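Local coordinates for metallo-beta-lactamase family protein (Thermus thermophilus, PDB 2ZO4), which is probably a zinc-dependent hydrolase of the metallo-beta-lactamase superfamily, holding two zinc ions, at residues A257-L262 with G303-G308. Numbering follows the deposited sequence.
Sequences ALLALL and GAVGRG
The last turn of helix 240-261 faces the start of strand 305-308, with the CA atoms of Leu259 and Val305 8.2 Å apart. The strand pairs with strand 313-316 as a C-terminal beta hairpin. The end of helix 240-261, helices 268-275 and 286-301 and this hairpin make an arrangement consistent with a winged-helix variant of the helix-turn-helix fold, the hairpin being the probable wing. The contact is apolar and lies away from the zinc site.

Val305 points toward the helix end and is buried. Its CG1 lies anti to its own carbonyl carbon (chi1 -54°) and reaches between two leucines. Leu259 brings the tip of its CD2 branch obliquely to this methyl. The CB of Leu259 is directed past the strand, and CD2 makes the touch. Leu259 CD2 also lies 4.5 Å from Ala304 CB, a looser contact. Leu262, just past the helix, crosses Val305 at about a right angle. Leu259 also packs on Leu299 of helix 286-301, and Leu262 on Leu271 of helix 268-275.

Past helix 286-301, Gly303 takes the positive phi of a Schellman motif, leading the chain toward strand 305-308. Val305 CG1 sits 3.8 Å from Leu259 CD2 and 3.7 Å from Leu262 CD1.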
ATOM      1  N   ALA A 257     -17.449  -5.246 -15.217  1.00 15.91           N
ATOM      2  CA  ALA A 257     -18.375  -5.788 -14.218  1.00 15.79           C
ATOM      3  C   ALA A 257     -19.167  -4.690 -13.509  1.00 15.75           C
ATOM      4  O   ALA A 257     -20.361  -4.852 -13.257  1.00 15.49           O
ATOM      5  CB  ALA A 257     -17.636  -6.647 -13.207  1.00 15.88           C
ATOM      6  N   LEU A 258     -18.504  -3.576 -13.198  1.00 15.56           N
ATOM      7  CA  LEU A 258     -19.160  -2.447 -12.544  1.00 15.52           C
ATOM      8  C   LEU A 258     -20.191  -1.784 -13.465  1.00 15.83           C
ATOM      9  O   LEU A 258     -21.296  -1.453 -13.031  1.00 15.61           O
ATOM     10  CB  LEU A 258     -18.124  -1.426 -12.048  1.00 15.46           C
ATOM     11  CG  LEU A 258     -18.588  -0.136 -11.362  1.00 15.30           C
ATOM     12  CD1 LEU A 258     -19.542  -0.401 -10.204  1.00 14.48           C
ATOM     13  CD2 LEU A 258     -17.380   0.662 -10.882  1.00 15.09           C
ATOM     14  N   LEU A 259     -19.820  -1.595 -14.729  1.00 16.29           N
ATOM     15  CA  LEU A 259     -20.736  -1.049 -15.737  1.00 16.98           C
ATOM     16  C   LEU A 259     -22.020  -1.877 -15.863  1.00 17.49           C
ATOM     17  O   LEU A 259     -23.108  -1.317 -15.984  1.00 17.88           O
ATOM     18  CB  LEU A 259     -20.035  -0.926 -17.096  1.00 16.68           C
ATOM     19  CG  LEU A 259     -19.018   0.214 -17.228  1.00 16.55           C
ATOM     20  CD1 LEU A 259     -18.192   0.076 -18.497  1.00 16.67           C
ATOM     21  CD2 LEU A 259     -19.705   1.576 -17.176  1.00 16.64           C
ATOM     22  N   ALA A 260     -21.880  -3.201 -15.810  1.00 18.08           N
ATOM     23  CA  ALA A 260     -23.008  -4.127 -15.890  1.00 18.92           C
ATOM     24  C   ALA A 260     -23.924  -4.022 -14.670  1.00 19.53           C
ATOM     25  O   ALA A 260     -25.143  -4.160 -14.790  1.00 19.87           O
ATOM     26  CB  ALA A 260     -22.509  -5.556 -16.064  1.00 18.80           C
ATOM     27  N   LEU A 261     -23.332  -3.763 -13.504  1.00 20.13           N
ATOM     28  CA  LEU A 261     -24.084  -3.591 -12.255  1.00 20.70           C
ATOM     29  C   LEU A 261     -24.939  -2.319 -12.226  1.00 21.22           C
ATOM     30  O   LEU A 261     -25.842  -2.188 -11.397  1.00 21.21           O
ATOM     31  CB  LEU A 261     -23.137  -3.612 -11.050  1.00 20.68           C
ATOM     32  CG  LEU A 261     -22.461  -4.939 -10.693  1.00 20.72           C
ATOM     33  CD1 LEU A 261     -21.407  -4.714  -9.628  1.00 21.51           C
ATOM     34  CD2 LEU A 261     -23.473  -5.991 -10.243  1.00 20.23           C
ATOM     35  N   LEU A 262     -24.650  -1.388 -13.132  1.00 21.67           N
ATOM     36  CA  LEU A 262     -25.405  -0.147 -13.210  1.00 22.16           C
ATOM     37  C   LEU A 262     -26.601  -0.256 -14.163  1.00 22.81           C
ATOM     38  O   LEU A 262     -26.769   0.567 -15.065  1.00 22.81           O
ATOM     39  CB  LEU A 262     -24.488   1.024 -13.581  1.00 21.94           C
ATOM     40  CG  LEU A 262     -23.493   1.506 -12.516  1.00 21.52           C
ATOM     41  CD1 LEU A 262     -22.542   2.520 -13.110  1.00 20.24           C
ATOM     42  CD2 LEU A 262     -24.205   2.090 -11.295  1.00 20.96           C
ATOM     43  N   GLY A 303     -16.230   9.683 -18.681  1.00 16.65           N
ATOM     44  CA  GLY A 303     -17.556  10.060 -19.170  1.00 16.35           C
ATOM     45  C   GLY A 303     -18.528   8.900 -19.308  1.00 16.19           C
ATOM     46  O   GLY A 303     -19.692   9.102 -19.650  1.00 16.43           O
ATOM     47  N   ALA A 304     -18.054   7.685 -19.031  1.00 15.76           N
ATOM     48  CA  ALA A 304     -18.862   6.472 -19.174  1.00 15.32           C
ATOM     49  C   ALA A 304     -20.010   6.404 -18.170  1.00 14.94           C
ATOM     50  O   ALA A 304     -21.052   5.813 -18.454  1.00 15.14           O
ATOM     51  CB  ALA A 304     -17.981   5.230 -19.061  1.00 15.35           C
ATOM     52  N   VAL A 305     -19.812   6.998 -16.993  1.00 14.33           N
ATOM     53  CA  VAL A 305     -20.879   7.100 -16.002  1.00 13.62           C
ATOM     54  C   VAL A 305     -21.079   8.545 -15.556  1.00 13.37           C
ATOM     55  O   VAL A 305     -20.190   9.385 -15.715  1.00 12.95           O
ATOM     56  CB  VAL A 305     -20.648   6.186 -14.750  1.00 13.73           C
ATOM     57  CG1 VAL A 305     -20.403   4.728 -15.156  1.00 13.51           C
ATOM     58  CG2 VAL A 305     -19.525   6.716 -13.867  1.00 13.32           C
ATOM     59  N   GLY A 306     -22.260   8.821 -15.008  1.00 13.02           N
ATOM     60  CA  GLY A 306     -22.549  10.106 -14.390  1.00 12.76           C
ATOM     61  C   GLY A 306     -23.069   9.857 -12.994  1.00 12.74           C
ATOM     62  O   GLY A 306     -23.191   8.701 -12.571  1.00 12.65           O
ATOM     63  N   ARG A 307     -23.379  10.936 -12.277  1.00 12.55           N
ATOM     64  CA  ARG A 307     -23.927  10.835 -10.927  1.00 12.28           C
ATOM     65  C   ARG A 307     -24.863  12.003 -10.595  1.00 12.56           C
ATOM     66  O   ARG A 307     -24.646  13.131 -11.037  1.00 12.43           O
ATOM     67  CB  ARG A 307     -22.808  10.705  -9.875  1.00 12.17           C
ATOM     68  CG  ARG A 307     -21.980  11.961  -9.644  1.00 11.49           C
ATOM     69  CD  ARG A 307     -20.861  11.735  -8.635  1.00 12.06           C
ATOM     70  NE  ARG A 307     -20.137  12.979  -8.374  1.00 11.67           N
ATOM     71  CZ  ARG A 307     -19.170  13.130  -7.472  1.00 12.23           C
ATOM     72  NH1 ARG A 307     -18.776  12.109  -6.715  1.00 12.47           N
ATOM     73  NH2 ARG A 307     -18.592  14.313  -7.328  1.00 12.38           N
ATOM     74  N   GLY A 308     -25.914  11.705  -9.836  1.00 12.76           N
ATOM     75  CA  GLY A 308     -26.808  12.722  -9.297  1.00 13.43           C
ATOM     76  C   GLY A 308     -26.409  12.995  -7.861  1.00 14.04           C
ATOM     77  O   GLY A 308     -25.429  12.432  -7.369  1.00 14.18           O
TER